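Glutamyl-tRNA(Gln) amidotransferase subunit B, mitochondrial (Saccharomyces cerevisiae, PDB 4N0H) is the B subunit of a mitochondrial three-subunit amidotransferase and carries the GatB/GatE catalytic domain, a mixed beta-sheet fold with packed helices. Local coordinates at residues 17-22 and 171-176; 115-120 and 185-190. One frame throughout, in Å; residues are numbered along the deposited sequence.

Interaction 1: 17-22 and 171-176; sequences GLEIHT and ELVTKP
His21 and Glu171 lie side by side and point the same way. CG of Glu171 sits over one face of the His21 ring, 3.9 Å from CG to the ring centroid and offset toward the rim, a CH-pi contact. Glu171 has CG anti to its own N (chi1 178°) and an extended chain, which carries the carboxylate along the ring, the two planes 31° apart. Its OE2 comes 3.3 Å from His21 NE2. On the same face of the sheet Glu19 runs alongside Val173, CG 4.1 Å from Val173 CG1. OE1 of Glu19 is 4.3 Å from OE1 of Glu171, and the carboxylate of Glu141 also lies close to that of Glu171. Ile20 and Leu172 point to the other face, where both touch Tyr191 of helix 181-197. Their backbones make two N-H...O bonds, Ile20 N to Leu172 O and Leu172 N to Ile20 O, both 2.9 Å. Past them Thr174 N donates to Leu18 O. In return Leu18 N donates to Thr174 OG1 (3.0 Å, nearly straight at 176°), a hydroxyl in place of a backbone carbonyl. That OG1 donates in turn to Lys175 O. This is an antiparallel strand pair within the mixed sheet of the GatB/GatE domain.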
loop_
_atom_site.group_PDB
_atom_site.type_symbol
_atom_site.label_atom_id
_atom_site.label_comp_id
_atom_site.label_asym_id
_atom_site.label_seq_id
_atom_site.Cartn_x
_atom_site.Cartn_y
_atom_site.Cartn_z
ATOM N N GLY B 17 2.193 -30.872 18.813
ATOM C CA GLY B 17 2.940 -29.638 18.664
ATOM C C GLY B 17 2.190 -28.474 19.278
ATOM O O GLY B 17 0.974 -28.533 19.448
ATOM N N LEU B 18 2.914 -27.413 19.615
ATOM C CA LEU B 18 2.301 -26.246 20.241
ATOM C C LEU B 18 2.502 -24.984 19.412
ATOM O O LEU B 18 3.538 -24.808 18.769
ATOM C CB LEU B 18 2.871 -26.031 21.647
ATOM C CG LEU B 18 2.654 -27.149 22.665
ATOM C CD1 LEU B 18 3.398 -26.842 23.954
ATOM C CD2 LEU B 18 1.172 -27.340 22.936
ATOM N N GLU B 19 1.498 -24.111 19.435
ATOM C CA GLU B 19 1.620 -22.777 18.862
ATOM C C GLU B 19 1.356 -21.764 19.964
ATOM O O GLU B 19 0.231 -21.649 20.458
ATOM C CB GLU B 19 0.636 -22.591 17.712
ATOM C CG GLU B 19 0.874 -23.543 16.556
ATOM C CD GLU B 19 -0.227 -23.488 15.518
ATOM O OE1 GLU B 19 -1.109 -22.607 15.627
ATOM O OE2 GLU B 19 -0.210 -24.329 14.593
ATOM N N ILE B 20 2.400 -21.045 20.364
ATOM C CA ILE B 20 2.313 -20.158 21.517
ATOM C C ILE B 20 2.450 -18.684 21.154
ATOM O O ILE B 20 3.497 -18.239 20.682
ATOM C CB ILE B 20 3.360 -20.511 22.590
ATOM C CG1 ILE B 20 3.216 -21.975 23.013
ATOM C CG2 ILE B 20 3.210 -19.593 23.792
ATOM C CD1 ILE B 20 4.206 -22.411 24.078
ATOM N N HIS B 21 1.381 -17.931 21.384
ATOM C CA HIS B 21 1.403 -16.497 21.164
ATOM C C HIS B 21 1.741 -15.802 22.467
ATOM O O HIS B 21 1.187 -16.120 23.518
ATOM C CB HIS B 21 0.063 -16.005 20.622
ATOM C CG HIS B 21 -0.223 -16.464 19.227
ATOM N ND1 HIS B 21 -0.615 -17.750 18.932
ATOM C CD2 HIS B 21 -0.167 -15.806 18.046
ATOM C CE1 HIS B 21 -0.791 -17.866 17.628
ATOM N NE2 HIS B 21 -0.524 -16.701 17.067
ATOM N N THR B 22 2.663 -14.853 22.392
ATOM C CA THR B 22 3.148 -14.173 23.579
ATOM C C THR B 22 3.180 -12.661 23.377
ATOM O O THR B 22 3.832 -12.162 22.462
ATOM C CB THR B 22 4.552 -14.686 23.955
ATOM O OG1 THR B 22 4.436 -15.938 24.643
ATOM C CG2 THR B 22 5.256 -13.703 24.849
ATOM N N GLU B 171 4.874 -15.236 17.899
ATOM C CA GLU B 171 4.321 -16.577 17.813
ATOM C C GLU B 171 5.457 -17.575 17.683
ATOM O O GLU B 171 6.294 -17.464 16.787
ATOM C CB GLU B 171 3.367 -16.718 16.626
ATOM C CG GLU B 171 2.796 -18.124 16.484
ATOM C CD GLU B 171 1.958 -18.309 15.230
ATOM O OE1 GLU B 171 1.688 -19.473 14.863
ATOM O OE2 GLU B 171 1.563 -17.298 14.614
ATOM N N LEU B 172 5.482 -18.547 18.587
ATOM C CA LEU B 172 6.466 -19.618 18.532
ATOM C C LEU B 172 5.782 -20.919 18.141
ATOM O O LEU B 172 4.820 -21.341 18.781
ATOM C CB LEU B 172 7.175 -19.762 19.881
ATOM C CG LEU B 172 8.212 -20.878 20.030
ATOM C CD1 LEU B 172 9.401 -20.388 20.824
ATOM C CD2 LEU B 172 7.601 -22.106 20.693
ATOM N N VAL B 173 6.272 -21.549 17.081
ATOM C CA VAL B 173 5.731 -22.832 16.657
ATOM C C VAL B 173 6.772 -23.935 16.846
ATOM O O VAL B 173 7.876 -23.868 16.295
ATOM C CB VAL B 173 5.279 -22.794 15.189
ATOM C CG1 VAL B 173 4.537 -24.077 14.829
ATOM C CG2 VAL B 173 4.398 -21.585 14.942
ATOM N N THR B 174 6.427 -24.944 17.639
ATOM C CA THR B 174 7.315 -26.079 17.843
ATOM C C THR B 174 7.079 -27.122 16.761
ATOM O O THR B 174 6.053 -27.108 16.083
ATOM C CB THR B 174 7.081 -26.752 19.210
ATOM O OG1 THR B 174 5.889 -27.544 19.155
ATOM C CG2 THR B 174 6.950 -25.716 20.310
ATOM N N LYS B 175 8.038 -28.025 16.598
ATOM C CA LYS B 175 7.833 -29.208 15.779
ATOM C C LYS B 175 6.956 -30.169 16.578
ATOM O O LYS B 175 6.839 -30.026 17.795
ATOM C CB LYS B 175 9.181 -29.838 15.424
ATOM C CG LYS B 175 9.929 -29.069 14.345
ATOM C CD LYS B 175 11.411 -28.956 14.647
ATOM C CE LYS B 175 12.109 -28.063 13.628
ATOM N NZ LYS B 175 13.533 -27.809 13.985
ATOM N N PRO B 176 6.317 -31.140 15.904
ATOM C CA PRO B 176 5.452 -32.083 16.626
ATOM C C PRO B 176 6.242 -33.078 17.477
ATOM O O PRO B 176 6.072 -34.286 17.314
ATOM C CB PRO B 176 4.726 -32.829 15.497
ATOM C CG PRO B 176 4.902 -31.980 14.279
ATOM C CD PRO B 176 6.227 -31.318 14.445
#

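Interaction 2: 115-120 and 185-190; sequences GKINLS and RAFIKK
The Phe187 ring meets Ile117 obliquely, through its CE1 side. CE1 of Phe187 is 3.6 Å from both CB and CD1 of Ile117, and the two side chains cross at about a right angle. Phe178 packs edge-to-face with the same ring, and Leu18 and Ile20 of strand 14-23 also touch it. This is helix-on-sheet packing: helix 181-197 lies against the sheet, and the short segments 115-120 and 185-190 run at 120° to each other, their axes 9.5 Å apart at closest approach. With chi1 at -179°, the Phe187 ring swings away from the helix backbone toward the strand. Leu119 reaches the same helix further along the strand. Its CD2 is 4.5 Å from Ala186 CB, and its CD1 is equally far from Phe187 CB, so these are looser contacts. Lys190 runs past Ile117 and Leu119 in the opposite direction to both. Its CD lies 3.8 Å from Ile117 CG2, and its CE 3.9 Å from Leu119 CD2. The apolar part of the lysine thus extends the hydrophobic contact, while its chain bends at chi3 (-60°) and sends the ammonium group to the strand backbone. There it also forms a salt bridge with Asp124, whose OD2 accepts the Ser120 N-H as well. Ser120 is the N-cap of helix 121-124. The bond across the contact runs from Lys190 NZ to Asn118 O, 2.8 Å long and nearly in line with the carbonyl.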
loop_
_atom_site.group_PDB
_atom_site.type_symbol
_atom_site.label_atom_id
_atom_site.label_comp_id
_atom_site.label_asym_id
_atom_site.label_seq_id
_atom_site.Cartn_x
_atom_site.Cartn_y
_atom_site.Cartn_z
ATOM N N GLY B 115 16.065 -24.000 16.229
ATOM C CA GLY B 115 16.168 -23.807 17.661
ATOM C C GLY B 115 15.510 -24.958 18.395
ATOM O O GLY B 115 14.954 -25.860 17.766
ATOM N N LYS B 116 15.562 -24.925 19.721
ATOM C CA LYS B 116 15.021 -26.012 20.525
ATOM C C LYS B 116 14.975 -25.646 22.001
ATOM O O LYS B 116 15.576 -24.662 22.429
ATOM C CB LYS B 116 15.885 -27.262 20.356
ATOM C CG LYS B 116 17.282 -27.096 20.926
ATOM C CD LYS B 116 18.177 -28.271 20.592
ATOM C CE LYS B 116 19.540 -28.110 21.248
ATOM N NZ LYS B 116 20.506 -29.155 20.805
ATOM N N ILE B 117 14.263 -26.456 22.775
ATOM C CA ILE B 117 14.290 -26.356 24.229
ATOM C C ILE B 117 14.554 -27.734 24.834
ATOM O O ILE B 117 13.877 -28.709 24.507
ATOM C CB ILE B 117 12.986 -25.748 24.796
ATOM C CG1 ILE B 117 12.927 -24.252 24.490
ATOM C CG2 ILE B 117 12.898 -25.967 26.296
ATOM C CD1 ILE B 117 11.811 -23.519 25.203
ATOM N N ASN B 118 15.558 -27.809 25.701
ATOM C CA ASN B 118 15.933 -29.068 26.330
ATOM C C ASN B 118 15.171 -29.340 27.619
ATOM O O ASN B 118 15.071 -28.473 28.489
ATOM C CB ASN B 118 17.439 -29.099 26.595
ATOM C CG ASN B 118 18.247 -29.192 25.320
ATOM O OD1 ASN B 118 17.943 -29.999 24.440
ATOM N ND2 ASN B 118 19.273 -28.353 25.203
ATOM N N LEU B 119 14.629 -30.548 27.726
ATOM C CA LEU B 119 13.946 -30.984 28.937
ATOM C C LEU B 119 14.683 -32.183 29.522
ATOM O O LEU B 119 15.150 -33.049 28.785
ATOM C CB LEU B 119 12.493 -31.362 28.632
ATOM C CG LEU B 119 11.634 -30.302 27.934
ATOM C CD1 LEU B 119 10.265 -30.867 27.587
ATOM C CD2 LEU B 119 11.498 -29.060 28.800
ATOM N N SER B 120 14.787 -32.228 30.847
ATOM C CA SER B 120 15.449 -33.339 31.522
ATOM C C SER B 120 14.612 -33.837 32.692
ATOM O O SER B 120 13.868 -33.066 33.300
ATOM C CB SER B 120 16.834 -32.915 32.019
ATOM O OG SER B 120 16.733 -31.896 33.000
ATOM N N ARG B 185 3.407 -30.003 29.621
ATOM C CA ARG B 185 3.374 -29.210 30.847
ATOM C C ARG B 185 4.745 -28.628 31.201
ATOM O O ARG B 185 4.850 -27.458 31.576
ATOM C CB ARG B 185 2.827 -30.039 32.017
ATOM C CG ARG B 185 3.070 -29.413 33.383
ATOM C CD ARG B 185 2.320 -30.141 34.500
ATOM N NE ARG B 185 0.938 -29.682 34.620
ATOM C CZ ARG B 185 -0.130 -30.438 34.382
ATOM N NH1 ARG B 185 0.016 -31.707 34.018
ATOM N NH2 ARG B 185 -1.348 -29.926 34.517
ATOM N N ALA B 186 5.789 -29.444 31.074
ATOM C CA ALA B 186 7.144 -29.014 31.409
ATOM C C ALA B 186 7.660 -27.940 30.451
ATOM O O ALA B 186 8.397 -27.040 30.854
ATOM C CB ALA B 186 8.092 -30.205 31.431
ATOM N N PHE B 187 7.273 -28.042 29.182
ATOM C CA PHE B 187 7.702 -27.078 28.170
ATOM C C PHE B 187 7.074 -25.703 28.402
ATOM O O PHE B 187 7.765 -24.686 28.397
ATOM C CB PHE B 187 7.354 -27.587 26.771
ATOM C CG PHE B 187 7.773 -26.660 25.665
ATOM C CD1 PHE B 187 9.033 -26.765 25.097
ATOM C CD2 PHE B 187 6.905 -25.689 25.186
ATOM C CE1 PHE B 187 9.422 -25.914 24.075
ATOM C CE2 PHE B 187 7.287 -24.833 24.167
ATOM C CZ PHE B 187 8.546 -24.944 23.611
ATOM N N ILE B 188 5.757 -25.684 28.586
ATOM C CA ILE B 188 5.028 -24.449 28.842
ATOM C C ILE B 188 5.590 -23.750 30.074
ATOM O O ILE B 188 5.775 -22.535 30.083
ATOM C CB ILE B 188 3.528 -24.726 29.041
ATOM C CG1 ILE B 188 2.917 -25.271 27.747
ATOM C CG2 ILE B 188 2.800 -23.469 29.488
ATOM C CD1 ILE B 188 1.466 -25.663 27.878
ATOM N N LYS B 189 5.885 -24.539 31.102
ATOM C CA LYS B 189 6.454 -24.024 32.341
ATOM C C LYS B 189 7.813 -23.368 32.107
ATOM O O LYS B 189 8.064 -22.263 32.586
ATOM C CB LYS B 189 6.596 -25.155 33.361
ATOM C CG LYS B 189 6.901 -24.694 34.774
ATOM C CD LYS B 189 7.412 -25.853 35.621
ATOM C CE LYS B 189 7.153 -25.623 37.100
ATOM N NZ LYS B 189 5.701 -25.734 37.424
ATOM N N LYS B 190 8.686 -24.049 31.370
ATOM C CA LYS B 190 10.022 -23.521 31.106
ATOM C C LYS B 190 9.981 -22.342 30.136
ATOM O O LYS B 190 10.745 -21.386 30.276
ATOM C CB LYS B 190 10.960 -24.611 30.573
ATOM C CG LYS B 190 12.396 -24.134 30.403
ATOM C CD LYS B 190 13.336 -25.253 29.973
ATOM C CE LYS B 190 13.366 -26.372 30.995
ATOM N NZ LYS B 190 14.604 -27.200 30.897
#

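Overall arrangement
The two contacts lie in the same domain, with centres about 12 Å apart. Both use the mixed sheet. Interaction 1 pairs two of its strands, 14-23 and 168-174. Interaction 2 sets strand 102-120 against helix 181-197, which follows strand 168-174 in the chain. The order along the chain is 17-22, 115-120, 171-176, 185-190, so the segments of the two contacts alternate along the chain. Strand 130-142 pairs with both 102-120 and 168-174 and bridges the two sites. They meet directly at Phe187, whose CZ is 3.7 Å from Thr174 CG2. One helix thus packs across several strands and joins distant parts of the sequence into one core.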